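Local coordinates for protein beta-N-acetylhexosaminidase (Arthrobacter aurescens, PDB 3RCN) that probably hydrolyses terminal non-reducing N-acetyl-D-hexosamine residues from N-acetyl-beta-D-hexosaminides, at residues Leu298-Leu312 / Leu351-Ser363. Sequence-based numbering, arbitrary orientation.
Sequences LDEVVEIFPSPWISL and LALHLKHHGRATS
In the TIM barrel of this family 20 enzyme, parallel strands 309-312 and 361-363 lie side by side, with helices 298-304 and 351-357 packed outside them. Four backbone hydrogen bonds join the strands, from A361 N to P308 O through to L312 N to S363 O (2.8 Å). R360 follows G359, which closes helix 351-357 in a Schellman motif, and a bend at chi2 (-59°) turns its guanidinium back toward the turn after helix 298-304. Its NH1 meets F305 O at 2.8 Å, almost straight (174°) and within the guanidinium plane, and S307 O at 3.0 Å from above that carbonyl's plane. V302 CG2 lies over the centre of one guanidinium face; P306 O lies toward the rim of the opposite face. D299 OD1 accepts from H358 NE2 (2.9 Å) and H354 NE2 (3.0 Å), which arrive from opposite faces of the carboxylate plane. V302 CG1 sits over the H358 ring in a CH-pi contact. Between helices and strands, L355 spreads CD1 against I310 CG2 (3.9 Å) and CD2 against L298 CD1, while L312 CD1 touches L351 CB. By backbone, S311 bonds to P242 and I244 at strand 239-243 and T362 to L378 of strand 378-381, continuing the barrel sheet on both flanks.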
ATOM      1  N   LEU A 298     -27.034  -9.690   6.400  1.00 30.91           N
ATOM      2  CA  LEU A 298     -27.118  -8.322   6.901  1.00 33.02           C
ATOM      3  C   LEU A 298     -26.964  -8.258   8.418  1.00 37.46           C
ATOM      4  O   LEU A 298     -26.692  -7.193   8.969  1.00 40.02           O
ATOM      5  CB  LEU A 298     -28.410  -7.641   6.466  1.00 33.04           C
ATOM      6  CG  LEU A 298     -28.558  -7.285   4.989  1.00 32.12           C
ATOM      7  CD1 LEU A 298     -29.999  -6.859   4.725  1.00 34.41           C
ATOM      8  CD2 LEU A 298     -27.581  -6.204   4.563  1.00 31.92           C
ATOM      9  N   ASP A 299     -27.139  -9.400   9.079  1.00 39.04           N
ATOM     10  CA  ASP A 299     -26.905  -9.505  10.515  1.00 39.33           C
ATOM     11  C   ASP A 299     -25.421  -9.363  10.800  1.00 42.71           C
ATOM     12  O   ASP A 299     -25.026  -8.684  11.741  1.00 50.09           O
ATOM     13  CB  ASP A 299     -27.368 -10.857  11.056  1.00 46.35           C
ATOM     14  CG  ASP A 299     -28.869 -10.935  11.256  1.00 54.72           C
ATOM     15  OD1 ASP A 299     -29.512  -9.873  11.391  1.00 63.83           O
ATOM     16  OD2 ASP A 299     -29.404 -12.065  11.285  1.00 53.48           O
ATOM     17  N   GLU A 300     -24.589 -10.013   9.997  1.00 38.60           N
ATOM     18  CA  GLU A 300     -23.152  -9.871  10.197  1.00 39.45           C
ATOM     19  C   GLU A 300     -22.662  -8.501   9.748  1.00 35.01           C
ATOM     20  O   GLU A 300     -21.860  -7.881  10.440  1.00 28.60           O
ATOM     21  CB  GLU A 300     -22.372 -11.019   9.552  1.00 37.51           C
ATOM     22  CG  GLU A 300     -22.752 -12.355  10.182  1.00 43.31           C
ATOM     23  CD  GLU A 300     -21.848 -13.501   9.782  1.00 54.98           C
ATOM     24  OE1 GLU A 300     -20.616 -13.284   9.660  1.00 58.12           O
ATOM     25  OE2 GLU A 300     -22.373 -14.629   9.603  1.00 55.42           O
ATOM     26  N   VAL A 301     -23.168  -8.011   8.620  1.00 36.27           N
ATOM     27  CA  VAL A 301     -22.779  -6.684   8.148  1.00 36.69           C
ATOM     28  C   VAL A 301     -22.970  -5.652   9.245  1.00 37.93           C
ATOM     29  O   VAL A 301     -22.102  -4.825   9.506  1.00 39.36           O
ATOM     30  CB  VAL A 301     -23.623  -6.229   6.957  1.00 36.87           C
ATOM     31  CG1 VAL A 301     -23.385  -4.736   6.673  1.00 16.54           C
ATOM     32  CG2 VAL A 301     -23.337  -7.083   5.742  1.00 37.20           C
ATOM     33  N   VAL A 302     -24.117  -5.725   9.899  1.00 36.22           N
ATOM     34  CA  VAL A 302     -24.516  -4.700  10.849  1.00 34.66           C
ATOM     35  C   VAL A 302     -23.679  -4.749  12.125  1.00 35.48           C
ATOM     36  O   VAL A 302     -23.503  -3.740  12.811  1.00 37.63           O
ATOM     37  CB  VAL A 302     -26.041  -4.785  11.103  1.00 33.73           C
ATOM     38  CG1 VAL A 302     -26.376  -4.865  12.591  1.00 28.08           C
ATOM     39  CG2 VAL A 302     -26.722  -3.629  10.428  1.00 32.66           C
ATOM     40  N   GLU A 303     -23.144  -5.930  12.417  1.00 34.43           N
ATOM     41  CA  GLU A 303     -22.188  -6.115  13.502  1.00 42.18           C
ATOM     42  C   GLU A 303     -20.823  -5.448  13.196  1.00 41.10           C
ATOM     43  O   GLU A 303     -20.196  -4.856  14.076  1.00 35.29           O
ATOM     44  CB  GLU A 303     -22.011  -7.613  13.778  1.00 54.25           C
ATOM     45  CG  GLU A 303     -21.191  -7.928  15.015  1.00 72.78           C
ATOM     46  CD  GLU A 303     -21.808  -7.349  16.277  1.00 87.50           C
ATOM     47  OE1 GLU A 303     -23.057  -7.308  16.355  1.00 89.97           O
ATOM     48  OE2 GLU A 303     -21.048  -6.927  17.184  1.00 92.18           O
ATOM     49  N   ILE A 304     -20.371  -5.562  11.949  1.00 38.29           N
ATOM     50  CA  ILE A 304     -19.102  -4.983  11.505  1.00 39.27           C
ATOM     51  C   ILE A 304     -19.123  -3.466  11.256  1.00 38.57           C
ATOM     52  O   ILE A 304     -18.247  -2.744  11.733  1.00 41.39           O
ATOM     53  CB  ILE A 304     -18.615  -5.670  10.205  1.00 36.66           C
ATOM     54  CG1 ILE A 304     -18.589  -7.199  10.364  1.00 31.16           C
ATOM     55  CG2 ILE A 304     -17.279  -5.106   9.780  1.00 28.01           C
ATOM     56  CD1 ILE A 304     -17.831  -7.670  11.585  1.00 38.34           C
ATOM     57  N   PHE A 305     -20.116  -3.005  10.494  1.00 33.32           N
ATOM     58  CA  PHE A 305     -20.261  -1.599  10.096  1.00 28.31           C
ATOM     59  C   PHE A 305     -21.311  -0.873  10.938  1.00 32.77           C
ATOM     60  O   PHE A 305     -22.508  -1.150  10.822  1.00 31.13           O
ATOM     61  CB  PHE A 305     -20.697  -1.498   8.627  1.00 25.89           C
ATOM     62  CG  PHE A 305     -19.767  -2.169   7.669  1.00 34.90           C
ATOM     63  CD1 PHE A 305     -19.884  -3.524   7.404  1.00 37.53           C
ATOM     64  CD2 PHE A 305     -18.767  -1.447   7.035  1.00 33.64           C
ATOM     65  CE1 PHE A 305     -19.012  -4.148   6.521  1.00 39.33           C
ATOM     66  CE2 PHE A 305     -17.887  -2.063   6.157  1.00 33.09           C
ATOM     67  CZ  PHE A 305     -18.008  -3.411   5.887  1.00 32.07           C
ATOM     68  N   PRO A 306     -20.865   0.072  11.773  1.00 27.61           N
ATOM     69  CA  PRO A 306     -21.682   0.958  12.613  1.00 25.61           C
ATOM     70  C   PRO A 306     -22.537   1.973  11.839  1.00 33.93           C
ATOM     71  O   PRO A 306     -23.438   2.556  12.421  1.00 51.88           O
ATOM     72  CB  PRO A 306     -20.639   1.676  13.471  1.00 23.45           C
ATOM     73  CG  PRO A 306     -19.404   1.644  12.651  1.00 27.06           C
ATOM     74  CD  PRO A 306     -19.428   0.316  11.960  1.00 26.11           C
ATOM     75  N   SER A 307     -22.258   2.176  10.557  1.00 34.24           N
ATOM     76  CA  SER A 307     -22.916   3.196   9.732  1.00 34.72           C
ATOM     77  C   SER A 307     -24.467   3.226   9.783  1.00 31.12           C
ATOM     78  O   SER A 307     -25.119   2.191   9.628  1.00 34.07           O
ATOM     79  CB  SER A 307     -22.481   2.980   8.283  1.00 26.72           C
ATOM     80  OG  SER A 307     -23.268   3.731   7.379  1.00 22.58           O
ATOM     81  N   PRO A 308     -25.061   4.422   9.971  1.00 24.07           N
ATOM     82  CA  PRO A 308     -26.533   4.557  10.000  1.00 27.30           C
ATOM     83  C   PRO A 308     -27.204   4.138   8.689  1.00 34.15           C
ATOM     84  O   PRO A 308     -28.371   3.771   8.722  1.00 47.15           O
ATOM     85  CB  PRO A 308     -26.766   6.056  10.257  1.00 20.76           C
ATOM     86  CG  PRO A 308     -25.441   6.574  10.783  1.00 33.52           C
ATOM     87  CD  PRO A 308     -24.375   5.711  10.169  1.00 21.79           C
ATOM     88  N   TRP A 309     -26.494   4.208   7.563  1.00 41.50           N
ATOM     89  CA  TRP A 309     -27.018   3.688   6.295  1.00 38.04           C
ATOM     90  C   TRP A 309     -26.318   2.394   5.901  1.00 41.60           C
ATOM     91  O   TRP A 309     -25.132   2.206   6.169  1.00 45.40           O
ATOM     92  CB  TRP A 309     -26.824   4.684   5.152  1.00 36.63           C
ATOM     93  CG  TRP A 309     -27.425   6.017   5.377  1.00 41.59           C
ATOM     94  CD1 TRP A 309     -28.707   6.399   5.104  1.00 44.52           C
ATOM     95  CD2 TRP A 309     -26.765   7.168   5.906  1.00 41.30           C
ATOM     96  NE1 TRP A 309     -28.890   7.720   5.444  1.00 41.44           N
ATOM     97  CE2 TRP A 309     -27.713   8.217   5.943  1.00 41.34           C
ATOM     98  CE3 TRP A 309     -25.470   7.413   6.376  1.00 41.66           C
ATOM     99  CZ2 TRP A 309     -27.404   9.497   6.418  1.00 40.90           C
ATOM    100  CZ3 TRP A 309     -25.161   8.690   6.852  1.00 46.06           C
ATOM    101  CH2 TRP A 309     -26.125   9.714   6.867  1.00 42.28           C
ATOM    102  N   ILE A 310     -27.055   1.510   5.247  1.00 34.44           N
ATOM    103  CA  ILE A 310     -26.484   0.309   4.663  1.00 27.06           C
ATOM    104  C   ILE A 310     -27.048   0.204   3.257  1.00 29.96           C
ATOM    105  O   ILE A 310     -28.241   0.366   3.065  1.00 33.31           O
ATOM    106  CB  ILE A 310     -26.851  -0.906   5.513  1.00 28.10           C
ATOM    107  CG1 ILE A 310     -26.029  -0.860   6.804  1.00 36.75           C
ATOM    108  CG2 ILE A 310     -26.637  -2.200   4.749  1.00 17.69           C
ATOM    109  CD1 ILE A 310     -26.222  -2.043   7.685  1.00 48.30           C
ATOM    110  N   SER A 311     -26.196  -0.005   2.261  1.00 31.03           N
ATOM    111  CA  SER A 311     -26.654   0.069   0.876  1.00 32.88           C
ATOM    112  C   SER A 311     -27.094  -1.283   0.345  1.00 33.53           C
ATOM    113  O   SER A 311     -26.399  -2.282   0.512  1.00 31.81           O
ATOM    114  CB  SER A 311     -25.583   0.670  -0.035  1.00 35.82           C
ATOM    115  OG  SER A 311     -25.961   0.561  -1.399  1.00 34.68           O
ATOM    116  N   LEU A 312     -28.296  -1.321  -0.216  1.00 33.51           N
ATOM    117  CA  LEU A 312     -28.799  -2.515  -0.878  1.00 30.97           C
ATOM    118  C   LEU A 312     -28.692  -2.502  -2.393  1.00 33.03           C
ATOM    119  O   LEU A 312     -29.114  -3.456  -3.039  1.00 39.77           O
ATOM    120  CB  LEU A 312     -30.225  -2.841  -0.437  1.00 34.08           C
ATOM    121  CG  LEU A 312     -30.346  -3.168   1.053  1.00 32.09           C
ATOM    122  CD1 LEU A 312     -31.802  -3.374   1.436  1.00 30.42           C
ATOM    123  CD2 LEU A 312     -29.510  -4.378   1.405  1.00 27.57           C
ATOM    124  N   LEU A 351     -35.916  -6.523   2.969  1.00 34.64           N
ATOM    125  CA  LEU A 351     -34.601  -6.325   3.551  1.00 33.85           C
ATOM    126  C   LEU A 351     -34.497  -4.963   4.242  1.00 34.08           C
ATOM    127  O   LEU A 351     -33.949  -4.864   5.340  1.00 31.88           O
ATOM    128  CB  LEU A 351     -33.513  -6.522   2.504  1.00 37.95           C
ATOM    129  CG  LEU A 351     -33.405  -7.964   2.000  1.00 37.33           C
ATOM    130  CD1 LEU A 351     -32.375  -8.044   0.897  1.00 34.61           C
ATOM    131  CD2 LEU A 351     -33.089  -8.942   3.140  1.00 29.59           C
ATOM    132  N   ALA A 352     -35.045  -3.923   3.616  1.00 34.02           N
ATOM    133  CA  ALA A 352     -35.061  -2.598   4.245  1.00 33.66           C
ATOM    134  C   ALA A 352     -35.744  -2.640   5.606  1.00 32.98           C
ATOM    135  O   ALA A 352     -35.320  -1.958   6.546  1.00 29.00           O
ATOM    136  CB  ALA A 352     -35.719  -1.556   3.341  1.00 22.16           C
ATOM    137  N   LEU A 353     -36.799  -3.449   5.701  1.00 35.58           N
ATOM    138  CA  LEU A 353     -37.519  -3.652   6.954  1.00 35.68           C
ATOM    139  C   LEU A 353     -36.598  -4.319   7.982  1.00 41.57           C
ATOM    140  O   LEU A 353     -36.603  -3.962   9.157  1.00 43.61           O
ATOM    141  CB  LEU A 353     -38.754  -4.529   6.722  1.00 29.29           C
ATOM    142  CG  LEU A 353     -40.152  -3.954   6.952  1.00 42.00           C
ATOM    143  CD1 LEU A 353     -40.248  -2.513   6.493  1.00 47.52           C
ATOM    144  CD2 LEU A 353     -41.195  -4.809   6.242  1.00 37.99           C
ATOM    145  N   HIS A 354     -35.805  -5.290   7.534  1.00 37.98           N
ATOM    146  CA  HIS A 354     -34.921  -6.018   8.438  1.00 33.84           C
ATOM    147  C   HIS A 354     -33.843  -5.075   8.975  1.00 37.88           C
ATOM    148  O   HIS A 354     -33.507  -5.101  10.159  1.00 38.94           O
ATOM    149  CB  HIS A 354     -34.311  -7.227   7.730  1.00 31.79           C
ATOM    150  CG  HIS A 354     -33.376  -8.018   8.586  1.00 43.26           C
ATOM    151  ND1 HIS A 354     -33.790  -8.704   9.710  1.00 44.46           N
ATOM    152  CD2 HIS A 354     -32.043  -8.229   8.496  1.00 46.65           C
ATOM    153  CE1 HIS A 354     -32.758  -9.303  10.266  1.00 42.92           C
ATOM    154  NE2 HIS A 354     -31.681  -9.030   9.548  1.00 46.39           N
ATOM    155  N   LEU A 355     -33.321  -4.225   8.097  1.00 31.10           N
ATOM    156  CA  LEU A 355     -32.389  -3.194   8.511  1.00 30.67           C
ATOM    157  C   LEU A 355     -33.030  -2.265   9.533  1.00 37.90           C
ATOM    158  O   LEU A 355     -32.381  -1.854  10.503  1.00 31.97           O
ATOM    159  CB  LEU A 355     -31.908  -2.395   7.297  1.00 34.87           C
ATOM    160  CG  LEU A 355     -30.966  -3.150   6.359  1.00 38.14           C
ATOM    161  CD1 LEU A 355     -30.529  -2.288   5.179  1.00 40.16           C
ATOM    162  CD2 LEU A 355     -29.751  -3.682   7.129  1.00 28.58           C
ATOM    163  N   LYS A 356     -34.304  -1.931   9.309  1.00 45.47           N
ATOM    164  CA  LYS A 356     -35.021  -1.005  10.189  1.00 45.82           C
ATOM    165  C   LYS A 356     -35.121  -1.610  11.583  1.00 36.18           C
ATOM    166  O   LYS A 356     -34.998  -0.913  12.596  1.00 39.49           O
ATOM    167  CB  LYS A 356     -36.407  -0.678   9.624  1.00 49.19           C
ATOM    168  CG  LYS A 356     -37.181   0.397  10.376  1.00 56.23           C
ATOM    169  CD  LYS A 356     -37.869  -0.173  11.625  1.00 72.83           C
ATOM    170  CE  LYS A 356     -38.885   0.798  12.236  1.00 77.96           C
ATOM    171  NZ  LYS A 356     -40.104   0.908  11.387  1.00 80.55           N
ATOM    172  N   HIS A 357     -35.324  -2.921  11.618  1.00 27.42           N
ATOM    173  CA  HIS A 357     -35.362  -3.666  12.868  1.00 36.01           C
ATOM    174  C   HIS A 357     -34.051  -3.428  13.636  1.00 47.84           C
ATOM    175  O   HIS A 357     -34.065  -3.294  14.864  1.00 49.22           O
ATOM    176  CB  HIS A 357     -35.598  -5.146  12.556  1.00 48.73           C
ATOM    177  CG  HIS A 357     -35.356  -6.070  13.709  1.00 70.95           C
ATOM    178  ND1 HIS A 357     -36.300  -6.310  14.683  1.00 79.30           N
ATOM    179  CD2 HIS A 357     -34.285  -6.840  14.022  1.00 78.74           C
ATOM    180  CE1 HIS A 357     -35.816  -7.176  15.558  1.00 80.84           C
ATOM    181  NE2 HIS A 357     -34.597  -7.517  15.178  1.00 80.87           N
ATOM    182  N   HIS A 358     -32.937  -3.343  12.899  1.00 42.34           N
ATOM    183  CA  HIS A 358     -31.609  -3.096  13.472  1.00 41.94           C
ATOM    184  C   HIS A 358     -31.278  -1.625  13.633  1.00 42.38           C
ATOM    185  O   HIS A 358     -30.167  -1.282  14.027  1.00 41.17           O
ATOM    186  CB  HIS A 358     -30.516  -3.712  12.606  1.00 41.66           C
ATOM    187  CG  HIS A 358     -30.354  -5.182  12.789  1.00 44.81           C
ATOM    188  ND1 HIS A 358     -29.775  -5.729  13.913  1.00 46.18           N
ATOM    189  CD2 HIS A 358     -30.676  -6.222  11.984  1.00 44.87           C
ATOM    190  CE1 HIS A 358     -29.751  -7.046  13.795  1.00 45.50           C
ATOM    191  NE2 HIS A 358     -30.289  -7.370  12.633  1.00 44.94           N
ATOM    192  N   GLY A 359     -32.209  -0.751  13.277  1.00 42.76           N
ATOM    193  CA  GLY A 359     -32.002   0.668  13.490  1.00 36.51           C
ATOM    194  C   GLY A 359     -31.256   1.385  12.382  1.00 34.41           C
ATOM    195  O   GLY A 359     -30.802   2.515  12.561  1.00 33.15           O
ATOM    196  N   ARG A 360     -31.158   0.745  11.223  1.00 26.75           N
ATOM    197  CA  ARG A 360     -30.469   1.342  10.093  1.00 24.53           C
ATOM    198  C   ARG A 360     -31.407   1.767   8.978  1.00 28.24           C
ATOM    199  O   ARG A 360     -32.349   1.046   8.630  1.00 30.54           O
ATOM    200  CB  ARG A 360     -29.438   0.361   9.516  1.00 28.32           C
ATOM    201  CG  ARG A 360     -28.574  -0.334  10.559  1.00 29.07           C
ATOM    202  CD  ARG A 360     -27.778   0.647  11.421  1.00 30.80           C
ATOM    203  NE  ARG A 360     -27.059  -0.082  12.461  1.00 34.01           N
ATOM    204  CZ  ARG A 360     -25.813  -0.537  12.331  1.00 35.61           C
ATOM    205  NH1 ARG A 360     -25.134  -0.314  11.211  1.00 30.55           N
ATOM    206  NH2 ARG A 360     -25.241  -1.207  13.328  1.00 31.05           N
ATOM    207  N   ALA A 361     -31.129   2.937   8.416  1.00 30.05           N
ATOM    208  CA  ALA A 361     -31.761   3.382   7.184  1.00 31.07           C
ATOM    209  C   ALA A 361     -31.157   2.614   6.011  1.00 39.63           C
ATOM    210  O   ALA A 361     -30.065   2.073   6.119  1.00 40.03           O
ATOM    211  CB  ALA A 361     -31.560   4.867   7.008  1.00 24.66           C
ATOM    212  N   THR A 362     -31.872   2.559   4.893  1.00 47.34           N
ATOM    213  CA  THR A 362     -31.394   1.860   3.700  1.00 37.66           C
ATOM    214  C   THR A 362     -30.923   2.838   2.635  1.00 39.42           C
ATOM    215  O   THR A 362     -31.435   3.953   2.516  1.00 37.01           O
ATOM    216  CB  THR A 362     -32.491   0.964   3.089  1.00 34.76           C
ATOM    217  OG1 THR A 362     -32.696  -0.173   3.927  1.00 44.47           O
ATOM    218  CG2 THR A 362     -32.103   0.474   1.705  1.00 31.79           C
ATOM    219  N   SER A 363     -29.925   2.423   1.870  1.00 38.84           N
ATOM    220  CA  SER A 363     -29.459   3.222   0.757  1.00 37.21           C
ATOM    221  C   SER A 363     -29.656   2.424  -0.539  1.00 38.46           C
ATOM    222  O   SER A 363     -29.386   1.222  -0.577  1.00 34.73           O
ATOM    223  CB  SER A 363     -27.992   3.585   0.979  1.00 43.41           C
ATOM    224  OG  SER A 363     -27.495   4.365  -0.088  1.00 55.65           O
TER
HETATM  225  O   HOH W   1     -26.683   3.078  -2.635  1.00 43.58           O